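Long-range contacts in cellulase (Rhodothermus marinus, PDB 3B7M), which probably hydrolyses internal beta-1,4-glucosidic bonds of cellulose as a family 12 endoglucanase: residues S22-G27 / A57-I62; F43-A48 / T195-F200; I98-N103 / A113-W118. All blocks are in the same frame, centred on the assembly; numbering follows the deposited sequence.

Interaction 1: S22-G27 / A57-I62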
# COMPACT_ATOMS: atom_id res chain seq x y z
N SER A 22 0.91 -10.95 -3.77
CA SER A 22 0.37 -10.93 -5.13
C SER A 22 1.26 -10.20 -6.11
O SER A 22 1.83 -9.15 -5.80
CB SER A 22 -1.02 -10.29 -5.16
OG SER A 22 -1.87 -10.89 -4.20
N ASN A 23 1.34 -10.75 -7.31
CA ASN A 23 2.09 -10.13 -8.39
C ASN A 23 1.38 -8.87 -8.88
O ASN A 23 2.02 -7.83 -9.06
CB ASN A 23 2.31 -11.17 -9.50
CG ASN A 23 3.62 -10.99 -10.22
OD1 ASN A 23 4.59 -10.44 -9.67
ND2 ASN A 23 3.65 -11.42 -11.48
N ASN A 24 0.05 -8.95 -9.06
CA ASN A 24 -0.81 -7.77 -9.24
C ASN A 24 -0.33 -6.84 -10.37
O ASN A 24 -0.12 -5.64 -10.17
CB ASN A 24 -0.99 -7.01 -7.90
CG ASN A 24 -2.17 -6.02 -7.90
OD1 ASN A 24 -2.13 -5.00 -7.18
ND2 ASN A 24 -3.21 -6.31 -8.66
N VAL A 25 -0.16 -7.39 -11.57
CA VAL A 25 0.13 -6.57 -12.75
C VAL A 25 -1.22 -6.11 -13.34
O VAL A 25 -1.70 -6.66 -14.33
CB VAL A 25 1.03 -7.30 -13.79
CG1 VAL A 25 1.40 -6.37 -14.95
CG2 VAL A 25 2.30 -7.84 -13.13
N TRP A 26 -1.81 -5.10 -12.73
CA TRP A 26 -3.18 -4.71 -13.07
C TRP A 26 -3.29 -3.63 -14.14
O TRP A 26 -4.34 -3.46 -14.73
CB TRP A 26 -3.95 -4.29 -11.81
CG TRP A 26 -3.43 -3.05 -11.12
CD1 TRP A 26 -2.49 -2.99 -10.12
CD2 TRP A 26 -3.84 -1.70 -11.37
NE1 TRP A 26 -2.29 -1.68 -9.75
CE2 TRP A 26 -3.10 -0.87 -10.50
CE3 TRP A 26 -4.76 -1.11 -12.26
CZ2 TRP A 26 -3.26 0.52 -10.47
CZ3 TRP A 26 -4.90 0.29 -12.24
CH2 TRP A 26 -4.15 1.08 -11.35
N GLY A 27 -2.20 -2.91 -14.42
CA GLY A 27 -2.29 -1.74 -15.29
C GLY A 27 -1.42 -1.81 -16.53
O GLY A 27 -1.19 -0.79 -17.17
N ALA A 57 1.64 0.68 -13.56
CA ALA A 57 1.68 -0.57 -14.31
C ALA A 57 1.31 -1.77 -13.43
O ALA A 57 0.57 -2.65 -13.86
CB ALA A 57 3.06 -0.78 -14.89
N ALA A 58 1.81 -1.77 -12.20
CA ALA A 58 1.70 -2.93 -11.32
C ALA A 58 1.89 -2.50 -9.88
O ALA A 58 2.52 -1.46 -9.61
CB ALA A 58 2.76 -3.95 -11.69
N TYR A 59 1.36 -3.30 -8.96
CA TYR A 59 1.56 -3.06 -7.53
C TYR A 59 1.73 -4.41 -6.84
O TYR A 59 0.79 -4.90 -6.17
CB TYR A 59 0.38 -2.26 -6.96
CG TYR A 59 0.43 -1.97 -5.46
CD1 TYR A 59 1.55 -1.40 -4.86
CD2 TYR A 59 -0.68 -2.22 -4.65
CE1 TYR A 59 1.58 -1.11 -3.48
CE2 TYR A 59 -0.68 -1.94 -3.28
CZ TYR A 59 0.46 -1.39 -2.70
OH TYR A 59 0.47 -1.12 -1.36
N PRO A 60 2.91 -5.05 -7.01
CA PRO A 60 3.12 -6.32 -6.30
C PRO A 60 3.13 -5.98 -4.82
O PRO A 60 3.69 -4.96 -4.43
CB PRO A 60 4.51 -6.76 -6.76
CG PRO A 60 5.21 -5.46 -7.17
CD PRO A 60 4.10 -4.65 -7.80
N ASN A 61 2.48 -6.81 -4.00
CA ASN A 61 2.22 -6.40 -2.62
C ASN A 61 2.03 -7.55 -1.66
O ASN A 61 1.76 -8.68 -2.07
CB ASN A 61 1.00 -5.47 -2.57
CG ASN A 61 -0.30 -6.19 -2.84
OD1 ASN A 61 -0.96 -6.64 -1.92
ND2 ASN A 61 -0.67 -6.31 -4.12
N ILE A 62 2.19 -7.27 -0.38
CA ILE A 62 1.79 -8.21 0.66
C ILE A 62 0.59 -7.60 1.40
O ILE A 62 0.60 -6.41 1.73
CB ILE A 62 2.96 -8.57 1.61
CG1 ILE A 62 2.50 -9.56 2.70
CG2 ILE A 62 3.63 -7.31 2.17
CD1 ILE A 62 3.66 -10.30 3.41
O HOH W 1 -1.68 -9.50 -2.02

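Interaction 2: F43-A48 / T195-F200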
# COMPACT_ATOMS: atom_id res chain seq x y z
N PHE A 43 9.57 -10.66 -0.32
CA PHE A 43 9.70 -10.84 -1.76
C PHE A 43 10.68 -9.91 -2.43
O PHE A 43 10.92 -8.79 -1.97
CB PHE A 43 8.32 -10.86 -2.46
CG PHE A 43 7.60 -9.54 -2.46
CD1 PHE A 43 7.80 -8.61 -3.48
CD2 PHE A 43 6.69 -9.25 -1.45
CE1 PHE A 43 7.13 -7.41 -3.48
CE2 PHE A 43 6.01 -8.05 -1.44
CZ PHE A 43 6.21 -7.13 -2.47
N THR A 44 11.26 -10.39 -3.53
CA THR A 44 12.16 -9.62 -4.37
C THR A 44 11.56 -9.58 -5.76
O THR A 44 11.16 -10.62 -6.28
CB THR A 44 13.54 -10.28 -4.45
OG1 THR A 44 14.08 -10.40 -3.13
CG2 THR A 44 14.53 -9.47 -5.35
N ILE A 45 11.49 -8.39 -6.35
CA ILE A 45 11.13 -8.28 -7.75
C ILE A 45 12.34 -8.69 -8.62
O ILE A 45 13.35 -7.98 -8.69
CB ILE A 45 10.62 -6.86 -8.10
CG1 ILE A 45 9.55 -6.45 -7.08
CG2 ILE A 45 10.05 -6.85 -9.53
CD1 ILE A 45 9.03 -5.03 -7.23
N THR A 46 12.23 -9.84 -9.27
CA THR A 46 13.34 -10.38 -10.05
C THR A 46 13.24 -9.97 -11.51
O THR A 46 14.24 -10.01 -12.24
CB THR A 46 13.38 -11.93 -9.98
OG1 THR A 46 12.10 -12.43 -10.37
CG2 THR A 46 13.72 -12.42 -8.58
N ARG A 47 12.03 -9.59 -11.94
CA ARG A 47 11.76 -9.19 -13.31
C ARG A 47 10.68 -8.12 -13.35
O ARG A 47 9.64 -8.25 -12.72
CB ARG A 47 11.34 -10.40 -14.13
CG ARG A 47 11.12 -10.12 -15.61
CD ARG A 47 11.79 -11.19 -16.46
NE ARG A 47 10.96 -12.38 -16.74
CZ ARG A 47 11.28 -13.63 -16.39
NH1 ARG A 47 12.39 -13.91 -15.71
NH2 ARG A 47 10.46 -14.63 -16.72
N ALA A 48 10.92 -7.06 -14.12
CA ALA A 48 9.93 -6.02 -14.29
C ALA A 48 10.26 -5.24 -15.55
O ALA A 48 11.24 -4.50 -15.59
CB ALA A 48 9.88 -5.09 -13.08
N THR A 195 1.11 -3.47 1.68
CA THR A 195 2.25 -2.65 1.30
C THR A 195 3.00 -3.32 0.14
O THR A 195 2.93 -4.54 -0.03
CB THR A 195 3.20 -2.38 2.47
OG1 THR A 195 4.00 -1.24 2.16
CG2 THR A 195 4.10 -3.61 2.74
N GLY A 196 3.71 -2.51 -0.63
CA GLY A 196 4.50 -3.00 -1.75
C GLY A 196 4.97 -1.83 -2.60
O GLY A 196 5.15 -0.73 -2.09
N PHE A 197 5.16 -2.08 -3.89
CA PHE A 197 5.74 -1.10 -4.76
C PHE A 197 4.81 -0.84 -5.94
O PHE A 197 4.44 -1.77 -6.65
CB PHE A 197 7.12 -1.58 -5.24
CG PHE A 197 8.02 -2.04 -4.11
CD1 PHE A 197 8.77 -1.12 -3.39
CD2 PHE A 197 8.10 -3.38 -3.77
CE1 PHE A 197 9.61 -1.54 -2.35
CE2 PHE A 197 8.91 -3.80 -2.72
CZ PHE A 197 9.67 -2.88 -2.01
N GLU A 198 4.42 0.42 -6.13
CA GLU A 198 3.71 0.82 -7.34
C GLU A 198 4.77 1.02 -8.42
O GLU A 198 5.63 1.89 -8.26
CB GLU A 198 2.91 2.12 -7.13
CG GLU A 198 1.71 1.98 -6.21
CD GLU A 198 0.71 3.12 -6.38
OE1 GLU A 198 1.11 4.31 -6.30
OE2 GLU A 198 -0.49 2.83 -6.58
N LEU A 199 4.72 0.20 -9.47
CA LEU A 199 5.72 0.24 -10.54
C LEU A 199 5.22 1.03 -11.74
O LEU A 199 4.10 0.83 -12.21
CB LEU A 199 6.13 -1.18 -10.97
CG LEU A 199 6.69 -2.07 -9.86
CD1 LEU A 199 7.14 -3.41 -10.42
CD2 LEU A 199 7.86 -1.37 -9.14
N PHE A 200 6.05 1.95 -12.23
CA PHE A 200 5.72 2.68 -13.44
C PHE A 200 6.67 2.24 -14.55
O PHE A 200 6.21 1.78 -15.60
CB PHE A 200 5.79 4.20 -13.22
CG PHE A 200 4.76 4.73 -12.26
CD1 PHE A 200 4.90 4.54 -10.89
CD2 PHE A 200 3.63 5.41 -12.73
CE1 PHE A 200 3.95 5.04 -9.99
CE2 PHE A 200 2.68 5.90 -11.85
CZ PHE A 200 2.84 5.71 -10.47

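Interaction 3: I98-N103 / A113-W118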
# COMPACT_ATOMS: atom_id res chain seq x y z
N ILE A 98 -4.35 1.21 2.12
CA ILE A 98 -5.34 0.78 3.09
C ILE A 98 -6.74 1.07 2.55
O ILE A 98 -7.04 2.20 2.13
CB ILE A 98 -5.15 1.48 4.46
CG1 ILE A 98 -3.66 1.39 4.90
CG2 ILE A 98 -6.05 0.84 5.50
CD1 ILE A 98 -3.32 2.13 6.19
N PHE A 99 -7.61 0.05 2.54
CA PHE A 99 -8.94 0.21 1.94
C PHE A 99 -10.09 0.23 2.95
O PHE A 99 -10.14 -0.60 3.87
CB PHE A 99 -9.18 -0.86 0.87
CG PHE A 99 -8.39 -0.62 -0.38
CD1 PHE A 99 -8.84 0.29 -1.34
CD2 PHE A 99 -7.19 -1.29 -0.59
CE1 PHE A 99 -8.10 0.52 -2.50
CE2 PHE A 99 -6.44 -1.07 -1.76
CZ PHE A 99 -6.90 -0.16 -2.71
N PHE A 100 -11.00 1.18 2.75
CA PHE A 100 -12.19 1.36 3.58
C PHE A 100 -13.42 1.31 2.72
O PHE A 100 -13.41 1.81 1.59
CB PHE A 100 -12.17 2.72 4.28
CG PHE A 100 -10.95 2.96 5.11
CD1 PHE A 100 -9.79 3.45 4.52
CD2 PHE A 100 -10.95 2.70 6.46
CE1 PHE A 100 -8.64 3.69 5.29
CE2 PHE A 100 -9.80 2.93 7.23
CZ PHE A 100 -8.66 3.43 6.63
N ALA A 101 -14.49 0.72 3.25
CA ALA A 101 -15.78 0.71 2.56
C ALA A 101 -16.93 0.87 3.56
O ALA A 101 -16.87 0.35 4.69
CB ALA A 101 -15.94 -0.57 1.77
N ALA A 102 -17.96 1.59 3.13
CA ALA A 102 -19.17 1.71 3.92
C ALA A 102 -19.84 0.34 4.06
O ALA A 102 -20.36 -0.01 5.12
CB ALA A 102 -20.13 2.71 3.27
N ASN A 103 -19.80 -0.43 2.98
CA ASN A 103 -20.56 -1.67 2.90
C ASN A 103 -19.67 -2.82 2.48
O ASN A 103 -19.34 -2.93 1.29
CB ASN A 103 -21.70 -1.50 1.88
CG ASN A 103 -22.83 -2.52 2.05
OD1 ASN A 103 -22.72 -3.48 2.82
ND2 ASN A 103 -23.92 -2.31 1.31
N ALA A 113 -12.94 4.34 0.19
CA ALA A 113 -11.72 5.14 0.24
C ALA A 113 -10.46 4.29 0.23
O ALA A 113 -10.44 3.12 0.63
CB ALA A 113 -11.73 6.08 1.44
N GLU A 114 -9.39 4.93 -0.23
CA GLU A 114 -8.09 4.32 -0.33
C GLU A 114 -7.14 5.28 0.35
O GLU A 114 -7.06 6.46 -0.03
CB GLU A 114 -7.75 4.18 -1.81
CG GLU A 114 -6.39 3.58 -2.12
CD GLU A 114 -6.18 3.26 -3.61
OE1 GLU A 114 -7.10 3.47 -4.45
OE2 GLU A 114 -5.07 2.79 -3.94
N LEU A 115 -6.44 4.80 1.38
CA LEU A 115 -5.44 5.60 2.08
C LEU A 115 -4.05 5.03 1.83
O LEU A 115 -3.77 3.88 2.17
CB LEU A 115 -5.74 5.66 3.58
CG LEU A 115 -5.04 6.73 4.44
CD1 LEU A 115 -5.93 7.14 5.61
CD2 LEU A 115 -3.69 6.26 4.95
N MET A 116 -3.20 5.87 1.25
CA MET A 116 -1.82 5.50 0.91
C MET A 116 -0.80 6.21 1.80
O MET A 116 -0.99 7.36 2.21
CB MET A 116 -1.51 5.84 -0.55
CG MET A 116 -2.49 5.26 -1.58
SD MET A 116 -1.76 5.21 -3.23
CE MET A 116 -0.73 3.75 -3.07
N ILE A 117 0.28 5.51 2.10
CA ILE A 117 1.39 6.08 2.84
C ILE A 117 2.64 5.76 2.06
O ILE A 117 3.01 4.60 1.93
CB ILE A 117 1.45 5.51 4.26
CG1 ILE A 117 0.10 5.71 4.96
CG2 ILE A 117 2.63 6.11 5.06
CD1 ILE A 117 -0.01 5.02 6.33
N TRP A 118 3.25 6.81 1.52
CA TRP A 118 4.44 6.69 0.68
C TRP A 118 5.67 6.89 1.55
O TRP A 118 5.81 7.93 2.21
CB TRP A 118 4.43 7.76 -0.41
CG TRP A 118 3.37 7.62 -1.48
CD1 TRP A 118 2.10 7.14 -1.32
CD2 TRP A 118 3.48 8.02 -2.85
NE1 TRP A 118 1.42 7.20 -2.52
CE2 TRP A 118 2.25 7.73 -3.47
CE3 TRP A 118 4.52 8.56 -3.63
CZ2 TRP A 118 2.02 7.97 -4.83
CZ3 TRP A 118 4.28 8.81 -4.97
CH2 TRP A 118 3.04 8.51 -5.56

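Interaction 1: S22-G27 / A57-I62
S22 and N61 form an antiparallel hydrogen-bonded pair at one end of the contact. S22 N donates to N61 O at 3.0 Å. N61 N returns a bond to S22 O, also at 3.0 Å. Beyond this pair the two segments still run in opposite directions, but not as regular strands. Y59 N donates to N24 O at 3.0 Å, in a nearly straight bond with 169° at the hydrogen. G27 N donates to A57 O at 2.8 Å. Between these two bonds V25 is the centre of an inverse gamma turn.

A classic beta bulge sets A57 and A58 together opposite L199 of strand 189-199. The chain then enters strand 61-65 of the larger sheet of the family 12 beta-jelly-roll, with the loop after strand 19-22 running alongside.

The polar side chains meet near S22. N61 CG lies between its backbone N and carbonyl carbon (chi1 71°), which folds the amide back along its own chain. There ND2 donates to Y59 O at 2.9 Å. N61 OD1 accepts from a water at 3.0 Å, and this water accepts from S22 OG at 2.6 Å. With an alanine in place of N61, Y59 O would probably lose this donor and the water one of its holds. S22 OG is also bonded to T11 OG1.

Looser packing adds to these bonds. Y59 CB meets the edge of the W26 ring, 3.9 Å from W26 NE1. Within 57-62, N61 CB lies over one face of the Y59 ring, toward its rim. V25 CG2 rests against A58 CB.

Interaction 2: F43-A48 / T195-F200
The F43 and F197 side chains slide past each other in opposite directions from facing strands. F43 CE1 comes to the edge of the F197 ring, near its plane, and lies 4.1 Å from F197 CE2. F197 CE2 approaches the F43 ring obliquely. F43 CG stands between its backbone N and carbonyl carbon (chi1 68°), and the ring ends nearer to the other strand than its CB direction alone would suggest.

The I45 side chain sets out toward the other strand. It is extended past CG1 (chi2 175°), which makes CD1 the leading atom. That methyl serves two partners. It meets F197 CD2 obliquely at 3.9 Å, and it meets L199 CD1 tip to tip at 4.0 Å. L199 also points toward strand 43-48. Its CD1 is shared in turn, since A48 CB lies 4.2 Å from L199 CD1.

All these contacts are between carbon atoms, and the backbones stay well apart. The axes of 43-48 and 195-199 come within 9.8 Å and run 21° apart. This is the face-to-face packing of two sheets in a beta sandwich, here the jelly roll of the family 12 enzymes. Strand 43-48 belongs to the smaller sheet and strand 189-199 to the larger one.

Neighbouring strands close in around the four main side chains. F43 and F197 both touch S208 of strand 207-215, and the F197 ring meets W82 of strand 78-85. I45 packs on I34 of strand 32-37, and L199 lies against Q32 of that strand and W92 of strand 91-101.

Interaction 3: I98-N103 / A113-W118
F99 and E114 face each other as a non-hydrogen-bonded pair in the antiparallel hairpin of strands 91-101 and 112-122. The hairpin is part of the larger sheet of the beta-jelly-roll. The E114 side chain is extended, with CG anti to the backbone N (chi1 179°), and it runs beside the F99 side chain in the same direction. E114 CB starts 3.7 Å from F99 CE1. E114 CG comes to 3.5 Å from F99 CE1, and E114 CD keeps that atom at 3.5 Å. At the tip, E114 OE1 stays near F99 CE1, while OE2 lies 3.7 Å from F99 CZ. The carboxylate and ring planes are 38° apart. The carboxylate of D97 also lies close to E114 OE2, two acidic groups side by side.

On both sides of this pair the backbones are joined by two bonds each. I98 and L115 exchange N-H and C=O, and so do F100 and A113. The side chains of these four residues lie on the other face of the sheet. There helix 171-181 covers F100 through I175 and L115 through A178. L115 CB meets the F100 ring at its edge, in the ring plane, 3.9 Å from F100 CE1.

All three contacts are mainly buried. Interaction 1 reaches the surface at W26, and each contact has some partly exposed residues. Interaction 3 joins two regular strands of the larger sheet. Interaction 1 joins a loop to the lead-in of strand 61-65, with one sheet pair, S22 with N61. Backbone hydrogen bonds dominate both. Interaction 2 instead spans the two sheets and is purely apolar. Strand 189-199 ties the set together. L199 of interaction 2 bonds, probably, to A57 and A58 of interaction 1, and E198 OE2 packs on M116 CE of interaction 3. Interactions 1 and 3 do not touch; their nearest atoms are about 5 Å apart.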